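Local structure of mRNA transport regulator MTR2 (Candida albicans, 1Q42) at residues T26-A38 and L170-I183. The protein affects the transport of mRNA from the nucleus to the cytoplasm and interacts with MEX67. Numbering follows the deposited sequence.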
ATOM      1  N   THR A  26       2.854  -1.886 -20.777  1.00 68.45           N
ATOM      2  CA  THR A  26       3.277  -2.165 -19.404  1.00 66.53           C
ATOM      3  C   THR A  26       4.742  -1.766 -19.156  1.00 65.23           C
ATOM      4  O   THR A  26       5.411  -2.342 -18.292  1.00 65.02           O
ATOM      5  CB  THR A  26       3.055  -3.670 -19.067  1.00 66.01           C
ATOM      6  OG1 THR A  26       3.902  -4.494 -19.881  1.00 67.04           O
ATOM      7  CG2 THR A  26       1.635  -4.121 -19.430  1.00 65.79           C
ATOM      8  N   GLN A  27       5.231  -0.780 -19.910  1.00 63.87           N
ATOM      9  CA  GLN A  27       6.583  -0.250 -19.722  1.00 62.51           C
ATOM     10  C   GLN A  27       6.614   0.784 -18.587  1.00 60.14           C
ATOM     11  O   GLN A  27       7.672   1.071 -18.020  1.00 60.28           O
ATOM     12  CB  GLN A  27       7.100   0.367 -21.029  1.00 63.81           C
ATOM     13  CG  GLN A  27       8.622   0.453 -21.136  1.00 65.18           C
ATOM     14  CD  GLN A  27       9.296  -0.913 -21.181  1.00 65.94           C
ATOM     15  OE1 GLN A  27       9.491  -1.481 -22.255  1.00 66.82           O
ATOM     16  NE2 GLN A  27       9.651  -1.439 -20.011  1.00 65.60           N
ATOM     17  N   GLN A  28       5.447   1.332 -18.260  1.00 56.86           N
ATOM     18  CA  GLN A  28       5.301   2.259 -17.135  1.00 54.39           C
ATOM     19  C   GLN A  28       4.795   1.509 -15.895  1.00 50.50           C
ATOM     20  O   GLN A  28       4.699   2.084 -14.807  1.00 49.85           O
ATOM     21  CB  GLN A  28       4.350   3.429 -17.467  1.00 55.03           C
ATOM     22  CG  GLN A  28       3.968   3.621 -18.949  1.00 56.89           C
ATOM     23  CD  GLN A  28       2.668   2.912 -19.342  1.00 57.72           C
ATOM     24  OE1 GLN A  28       2.050   3.259 -20.351  1.00 58.31           O
ATOM     25  NE2 GLN A  28       2.260   1.920 -18.551  1.00 57.78           N
ATOM     26  N   LEU A  29       4.501   0.223 -16.059  1.00 46.70           N
ATOM     27  CA  LEU A  29       3.850  -0.557 -15.012  1.00 43.43           C
ATOM     28  C   LEU A  29       4.769  -0.862 -13.827  1.00 40.52           C
ATOM     29  O   LEU A  29       4.369  -0.684 -12.679  1.00 38.98           O
ATOM     30  CB  LEU A  29       3.280  -1.865 -15.581  1.00 43.25           C
ATOM     31  CG  LEU A  29       1.816  -2.183 -15.269  1.00 43.08           C
ATOM     32  CD1 LEU A  29       1.525  -3.652 -15.581  1.00 43.24           C
ATOM     33  CD2 LEU A  29       1.474  -1.860 -13.830  1.00 42.82           C
ATOM     34  N   GLU A  30       5.992  -1.313 -14.092  1.00 38.03           N
ATOM     35  CA  GLU A  30       6.890  -1.698 -12.999  1.00 36.26           C
ATOM     36  C   GLU A  30       7.265  -0.537 -12.058  1.00 34.59           C
ATOM     37  O   GLU A  30       7.224  -0.705 -10.843  1.00 33.01           O
ATOM     38  CB  GLU A  30       8.142  -2.409 -13.509  1.00 37.09           C
ATOM     39  CG  GLU A  30       9.028  -2.949 -12.393  1.00 38.21           C
ATOM     40  CD  GLU A  30      10.013  -4.012 -12.859  1.00 41.79           C
ATOM     41  OE1 GLU A  30       9.779  -4.643 -13.917  1.00 43.65           O
ATOM     42  OE2 GLU A  30      11.030  -4.220 -12.159  1.00 43.97           O
ATOM     43  N   PRO A  31       7.651   0.623 -12.592  1.00 33.24           N
ATOM     44  CA  PRO A  31       7.886   1.795 -11.738  1.00 32.18           C
ATOM     45  C   PRO A  31       6.660   2.204 -10.923  1.00 29.83           C
ATOM     46  O   PRO A  31       6.832   2.576  -9.765  1.00 29.40           O
ATOM     47  CB  PRO A  31       8.279   2.907 -12.727  1.00 33.14           C
ATOM     48  CG  PRO A  31       8.535   2.251 -14.021  1.00 34.22           C
ATOM     49  CD  PRO A  31       7.904   0.912 -14.015  1.00 33.97           C
ATOM     50  N   PHE A  32       5.458   2.125 -11.504  1.00 27.89           N
ATOM     51  CA  PHE A  32       4.231   2.450 -10.771  1.00 26.48           C
ATOM     52  C   PHE A  32       4.034   1.529  -9.574  1.00 24.73           C
ATOM     53  O   PHE A  32       3.724   1.999  -8.484  1.00 24.09           O
ATOM     54  CB  PHE A  32       2.995   2.374 -11.672  1.00 26.18           C
ATOM     55  CG  PHE A  32       1.699   2.221 -10.909  1.00 26.91           C
ATOM     56  CD1 PHE A  32       1.224   3.255 -10.109  1.00 28.95           C
ATOM     57  CD2 PHE A  32       0.958   1.049 -10.993  1.00 28.03           C
ATOM     58  CE1 PHE A  32       0.022   3.123  -9.397  1.00 29.79           C
ATOM     59  CE2 PHE A  32      -0.241   0.916 -10.285  1.00 27.37           C
ATOM     60  CZ  PHE A  32      -0.699   1.955  -9.487  1.00 27.92           C
ATOM     61  N   LEU A  33       4.219   0.230  -9.778  1.00 23.61           N
ATOM     62  CA  LEU A  33       4.056  -0.744  -8.685  1.00 23.17           C
ATOM     63  C   LEU A  33       5.074  -0.525  -7.583  1.00 23.28           C
ATOM     64  O   LEU A  33       4.750  -0.632  -6.401  1.00 21.99           O
ATOM     65  CB  LEU A  33       4.139  -2.184  -9.201  1.00 22.60           C
ATOM     66  CG  LEU A  33       3.023  -2.619 -10.145  1.00 22.73           C
ATOM     67  CD1 LEU A  33       3.244  -4.060 -10.614  1.00 21.76           C
ATOM     68  CD2 LEU A  33       1.628  -2.476  -9.508  1.00 22.16           C
ATOM     69  N   LYS A  34       6.307  -0.214  -7.965  1.00 24.06           N
ATOM     70  CA  LYS A  34       7.355   0.039  -6.983  1.00 25.22           C
ATOM     71  C   LYS A  34       7.057   1.287  -6.156  1.00 25.01           C
ATOM     72  O   LYS A  34       7.275   1.294  -4.944  1.00 25.20           O
ATOM     73  CB  LYS A  34       8.721   0.091  -7.660  1.00 26.23           C
ATOM     74  CG  LYS A  34       9.153  -1.288  -8.111  1.00 28.54           C
ATOM     75  CD  LYS A  34      10.442  -1.279  -8.903  1.00 33.00           C
ATOM     76  CE  LYS A  34      11.099  -2.651  -8.840  1.00 35.45           C
ATOM     77  NZ  LYS A  34      12.143  -2.833  -9.876  1.00 38.35           N
ATOM     78  N   ARG A  35       6.507   2.311  -6.792  1.00 25.66           N
ATOM     79  CA  ARG A  35       6.099   3.524  -6.090  1.00 25.96           C
ATOM     80  C   ARG A  35       4.946   3.254  -5.110  1.00 23.97           C
ATOM     81  O   ARG A  35       4.943   3.748  -3.983  1.00 23.90           O
ATOM     82  CB  ARG A  35       5.670   4.605  -7.079  1.00 27.63           C
ATOM     83  CG  ARG A  35       6.805   5.380  -7.673  1.00 31.15           C
ATOM     84  CD  ARG A  35       6.344   6.613  -8.423  1.00 35.26           C
ATOM     85  NE  ARG A  35       5.767   6.268  -9.721  1.00 38.33           N
ATOM     86  CZ  ARG A  35       4.490   6.406 -10.073  1.00 40.94           C
ATOM     87  NH1 ARG A  35       3.573   6.882  -9.226  1.00 42.68           N
ATOM     88  NH2 ARG A  35       4.122   6.052 -11.299  1.00 41.89           N
ATOM     89  N   PHE A  36       3.971   2.471  -5.553  1.00 22.66           N
ATOM     90  CA  PHE A  36       2.850   2.061  -4.698  1.00 21.09           C
ATOM     91  C   PHE A  36       3.354   1.316  -3.454  1.00 19.53           C
ATOM     92  O   PHE A  36       3.026   1.665  -2.325  1.00 18.26           O
ATOM     93  CB  PHE A  36       1.879   1.207  -5.505  1.00 20.86           C
ATOM     94  CG  PHE A  36       0.829   0.560  -4.679  1.00 22.15           C
ATOM     95  CD1 PHE A  36      -0.194   1.315  -4.126  1.00 25.95           C
ATOM     96  CD2 PHE A  36       0.883  -0.792  -4.415  1.00 24.23           C
ATOM     97  CE1 PHE A  36      -1.157   0.711  -3.345  1.00 24.57           C
ATOM     98  CE2 PHE A  36      -0.086  -1.397  -3.631  1.00 25.69           C
ATOM     99  CZ  PHE A  36      -1.095  -0.643  -3.101  1.00 25.60           C
ATOM    100  N   LEU A  37       4.220   0.330  -3.654  1.00 19.67           N
ATOM    101  CA  LEU A  37       4.795  -0.404  -2.529  1.00 19.57           C
ATOM    102  C   LEU A  37       5.653   0.473  -1.620  1.00 20.48           C
ATOM    103  O   LEU A  37       5.617   0.323  -0.403  1.00 19.88           O
ATOM    104  CB  LEU A  37       5.609  -1.604  -3.036  1.00 19.41           C
ATOM    105  CG  LEU A  37       4.763  -2.675  -3.739  1.00 19.63           C
ATOM    106  CD1 LEU A  37       5.623  -3.793  -4.318  1.00 20.71           C
ATOM    107  CD2 LEU A  37       3.670  -3.246  -2.816  1.00 19.47           C
ATOM    108  N   ALA A  38       6.437   1.383  -2.192  1.00 21.57           N
ATOM    109  CA  ALA A  38       7.235   2.317  -1.372  1.00 22.94           C
ATOM    110  C   ALA A  38       6.367   3.155  -0.436  1.00 22.40           C
ATOM    111  O   ALA A  38       6.754   3.450   0.710  1.00 22.90           O
ATOM    112  CB  ALA A  38       8.123   3.228  -2.268  1.00 23.77           C
ATOM    113  N   LEU A 170      -5.114  -4.813  -8.517  1.00 17.66           N
ATOM    114  CA  LEU A 170      -5.484  -3.404  -8.624  1.00 17.98           C
ATOM    115  C   LEU A 170      -6.280  -3.185  -9.915  1.00 18.86           C
ATOM    116  O   LEU A 170      -6.013  -3.836 -10.927  1.00 19.86           O
ATOM    117  CB  LEU A 170      -4.216  -2.542  -8.710  1.00 18.05           C
ATOM    118  CG  LEU A 170      -3.192  -2.546  -7.571  1.00 17.70           C
ATOM    119  CD1 LEU A 170      -2.056  -1.527  -7.893  1.00 18.58           C
ATOM    120  CD2 LEU A 170      -3.789  -2.284  -6.228  1.00 18.39           C
ATOM    121  N   VAL A 171      -7.252  -2.291  -9.881  1.00 19.34           N
ATOM    122  CA  VAL A 171      -7.832  -1.730 -11.091  1.00 19.85           C
ATOM    123  C   VAL A 171      -7.480  -0.238 -11.044  1.00 20.81           C
ATOM    124  O   VAL A 171      -7.844   0.457 -10.096  1.00 20.28           O
ATOM    125  CB  VAL A 171      -9.342  -1.950 -11.168  1.00 20.46           C
ATOM    126  CG1 VAL A 171      -9.878  -1.407 -12.490  1.00 21.53           C
ATOM    127  CG2 VAL A 171      -9.679  -3.437 -11.022  1.00 19.83           C
ATOM    128  N   VAL A 172      -6.738   0.233 -12.044  1.00 21.96           N
ATOM    129  CA  VAL A 172      -6.104   1.548 -12.011  1.00 23.51           C
ATOM    130  C   VAL A 172      -6.424   2.319 -13.276  1.00 25.34           C
ATOM    131  O   VAL A 172      -6.508   1.737 -14.342  1.00 25.19           O
ATOM    132  CB  VAL A 172      -4.553   1.421 -11.912  1.00 23.71           C
ATOM    133  CG1 VAL A 172      -3.916   2.777 -11.613  1.00 24.43           C
ATOM    134  CG2 VAL A 172      -4.149   0.395 -10.861  1.00 24.13           C
ATOM    135  N   ASP A 173      -6.595   3.632 -13.161  1.00 27.23           N
ATOM    136  CA  ASP A 173      -6.795   4.481 -14.339  1.00 30.36           C
ATOM    137  C   ASP A 173      -5.584   4.375 -15.267  1.00 32.93           C
ATOM    138  O   ASP A 173      -4.458   4.215 -14.799  1.00 32.47           O
ATOM    139  CB  ASP A 173      -6.985   5.949 -13.919  1.00 30.52           C
ATOM    140  CG  ASP A 173      -8.370   6.239 -13.362  1.00 30.06           C
ATOM    141  OD1 ASP A 173      -9.227   5.333 -13.325  1.00 29.58           O
ATOM    142  OD2 ASP A 173      -8.690   7.372 -12.932  1.00 29.74           O
ATOM    143  N   GLU A 174      -5.828   4.504 -16.574  1.00 37.07           N
ATOM    144  CA  GLU A 174      -4.810   4.342 -17.628  1.00 40.44           C
ATOM    145  C   GLU A 174      -3.487   5.080 -17.402  1.00 42.71           C
ATOM    146  O   GLU A 174      -2.405   4.520 -17.619  1.00 43.04           O
ATOM    147  CB  GLU A 174      -5.372   4.848 -18.960  1.00 41.85           C
ATOM    148  CG  GLU A 174      -6.031   3.790 -19.821  1.00 43.85           C
ATOM    149  CD  GLU A 174      -6.589   4.377 -21.102  1.00 46.07           C
ATOM    150  OE1 GLU A 174      -6.733   5.622 -21.172  1.00 48.15           O
ATOM    151  OE2 GLU A 174      -6.880   3.598 -22.039  1.00 49.15           O
ATOM    152  N   ASN A 175      -3.582   6.348 -17.019  1.00 45.44           N
ATOM    153  CA  ASN A 175      -2.405   7.206 -16.903  1.00 47.74           C
ATOM    154  C   ASN A 175      -1.709   6.977 -15.573  1.00 48.15           C
ATOM    155  O   ASN A 175      -1.982   7.656 -14.581  1.00 48.17           O
ATOM    156  CB  ASN A 175      -2.788   8.672 -17.101  1.00 48.88           C
ATOM    157  CG  ASN A 175      -3.269   8.955 -18.516  1.00 51.48           C
ATOM    158  OD1 ASN A 175      -4.274   9.643 -18.721  1.00 54.42           O
ATOM    159  ND2 ASN A 175      -2.557   8.415 -19.500  1.00 53.19           N
ATOM    160  N   VAL A 176      -0.797   6.010 -15.584  1.00 49.15           N
ATOM    161  CA  VAL A 176      -0.225   5.442 -14.371  1.00 49.71           C
ATOM    162  C   VAL A 176       1.066   6.141 -13.928  1.00 51.09           C
ATOM    163  O   VAL A 176       1.582   5.863 -12.843  1.00 51.09           O
ATOM    164  CB  VAL A 176       0.003   3.913 -14.560  1.00 49.39           C
ATOM    165  CG1 VAL A 176       1.415   3.594 -15.085  1.00 49.73           C
ATOM    166  CG2 VAL A 176      -0.285   3.179 -13.273  1.00 49.04           C
ATOM    167  N   MET A 177       1.577   7.043 -14.764  1.00 52.88           N
ATOM    168  CA  MET A 177       2.762   7.836 -14.441  1.00 54.21           C
ATOM    169  C   MET A 177       2.296   9.230 -13.988  1.00 54.59           C
ATOM    170  O   MET A 177       2.787  10.258 -14.465  1.00 56.02           O
ATOM    171  CB  MET A 177       3.701   7.904 -15.668  1.00 55.52           C
ATOM    172  CG  MET A 177       5.203   7.775 -15.349  1.00 57.22           C
ATOM    173  SD  MET A 177       5.948   6.181 -15.845  1.00 60.02           S
ATOM    174  CE  MET A 177       5.572   5.144 -14.405  1.00 57.87           C
ATOM    175  N   GLN A 178       1.343   9.249 -13.055  1.00 53.68           N
ATOM    176  CA  GLN A 178       0.666  10.484 -12.654  1.00 53.83           C
ATOM    177  C   GLN A 178       0.863  10.856 -11.186  1.00 52.70           C
ATOM    178  O   GLN A 178       0.887  12.041 -10.853  1.00 53.44           O
ATOM    179  CB  GLN A 178      -0.830  10.385 -12.961  1.00 53.83           C
ATOM    180  CG  GLN A 178      -1.185  10.787 -14.382  1.00 55.76           C
ATOM    181  CD  GLN A 178      -2.657  11.105 -14.547  1.00 57.25           C
ATOM    182  OE1 GLN A 178      -3.012  12.212 -14.954  1.00 59.48           O
ATOM    183  NE2 GLN A 178      -3.518  10.143 -14.231  1.00 56.57           N
ATOM    184  N   ASP A 179       0.969   9.852 -10.316  1.00 50.64           N
ATOM    185  CA  ASP A 179       1.238  10.055  -8.885  1.00 49.32           C
ATOM    186  C   ASP A 179       0.041  10.567  -8.059  1.00 47.14           C
ATOM    187  O   ASP A 179       0.161  10.721  -6.839  1.00 47.32           O
ATOM    188  CB  ASP A 179       2.473  10.959  -8.673  1.00 50.42           C
ATOM    189  CG  ASP A 179       3.706  10.175  -8.261  1.00 51.89           C
ATOM    190  OD1 ASP A 179       3.653   9.502  -7.206  1.00 53.85           O
ATOM    191  OD2 ASP A 179       4.772  10.169  -8.927  1.00 54.70           O
ATOM    192  N   GLY A 180      -1.104  10.803  -8.701  1.00 44.63           N
ATOM    193  CA  GLY A 180      -2.306  11.242  -8.008  1.00 42.39           C
ATOM    194  C   GLY A 180      -3.194  10.065  -7.622  1.00 39.35           C
ATOM    195  O   GLY A 180      -2.737   8.919  -7.551  1.00 38.93           O
ATOM    196  N   GLU A 181      -4.467  10.349  -7.384  1.00 36.77           N
ATOM    197  CA  GLU A 181      -5.436   9.319  -7.017  1.00 34.17           C
ATOM    198  C   GLU A 181      -5.960   8.600  -8.274  1.00 32.05           C
ATOM    199  O   GLU A 181      -6.869   9.085  -8.961  1.00 31.49           O
ATOM    200  CB  GLU A 181      -6.563   9.937  -6.179  1.00 34.54           C
ATOM    201  CG  GLU A 181      -6.042  10.573  -4.887  1.00 35.94           C
ATOM    202  CD  GLU A 181      -7.133  11.116  -3.977  1.00 38.41           C
ATOM    203  OE1 GLU A 181      -7.099  10.835  -2.752  1.00 39.85           O
ATOM    204  OE2 GLU A 181      -8.018  11.839  -4.477  1.00 39.35           O
ATOM    205  N   ILE A 182      -5.377   7.432  -8.550  1.00 28.81           N
ATOM    206  CA  ILE A 182      -5.659   6.666  -9.759  1.00 26.88           C
ATOM    207  C   ILE A 182      -6.140   5.228  -9.532  1.00 24.57           C
ATOM    208  O   ILE A 182      -6.703   4.618 -10.440  1.00 24.04           O
ATOM    209  CB  ILE A 182      -4.423   6.653 -10.687  1.00 27.42           C
ATOM    210  CG1 ILE A 182      -3.188   6.119  -9.963  1.00 27.57           C
ATOM    211  CG2 ILE A 182      -4.171   8.056 -11.256  1.00 28.18           C
ATOM    212  CD1 ILE A 182      -2.037   5.853 -10.860  1.00 28.83           C
ATOM    213  N   ILE A 183      -5.936   4.683  -8.339  1.00 21.94           N
ATOM    214  CA  ILE A 183      -6.357   3.302  -8.066  1.00 21.10           C
ATOM    215  C   ILE A 183      -7.840   3.256  -7.688  1.00 20.65           C
ATOM    216  O   ILE A 183      -8.243   3.845  -6.686  1.00 20.72           O
ATOM    217  CB  ILE A 183      -5.491   2.669  -6.957  1.00 19.45           C
ATOM    218  CG1 ILE A 183      -4.008   2.665  -7.371  1.00 20.00           C
ATOM    219  CG2 ILE A 183      -5.978   1.236  -6.677  1.00 20.10           C
ATOM    220  CD1 ILE A 183      -3.021   2.277  -6.272  1.00 20.56           C
TER
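Arg35 NH2 donates a hydrogen bond to the backbone oxygen Val176 O at 3.0 Å, with an N-H...O angle of 154°; the acceptor lies almost in the guanidinium plane, and the donor meets a lone pair of the oxygen in its carbonyl plane. The other terminal nitrogen, Arg35 NH1, forms a salt bridge at 3.3 Å with Asp179 OD1, which approaches the guanidinium obliquely. The arginine chain bends at chi3, and the guanidinium, at the end of a helix side chain, meets both a main-chain carbonyl and a carboxylate. Met177 lies alongside: its CE reaches the guanidinium edge near NH2 and touches Pro31 CB, while its SD packs 3.6 Å from Gln28 CB.

Deeper in, Phe32 is the residue most covered by the other segment. Val176 CG2 sits over one face of the Phe32 ring, offset toward CG, 3.4 Å from its centroid and 18° off the ring normal, a CH-pi contact. Phe32 CG stands anti to the backbone N (chi1 160°), which carries the ring toward the sheet; there Phe32 CE2 meets Leu170 CD1 at 3.9 Å, and CZ meets Val172 CG1. Ile182 CD1 comes obliquely to CE1, whereas Ile183 CG1 lies in the ring plane at the edge. These contacts belong to the NTF2 fold, in which helix 29-40 packs across a strongly bent sheet; here it covers the end of strand 164-173, the loop that follows and the start of strand 183-192. Further along the helix, Phe36 CD1 packs 3.7 Å from Ile183 CD1, and Leu33 CD2 reaches Leu170 CD1 at 4.1 Å. Leu29 packs on Val121 and Leu33 on Phe123, both of strand 118-129, and Phe119 touches both Leu29 and Val176.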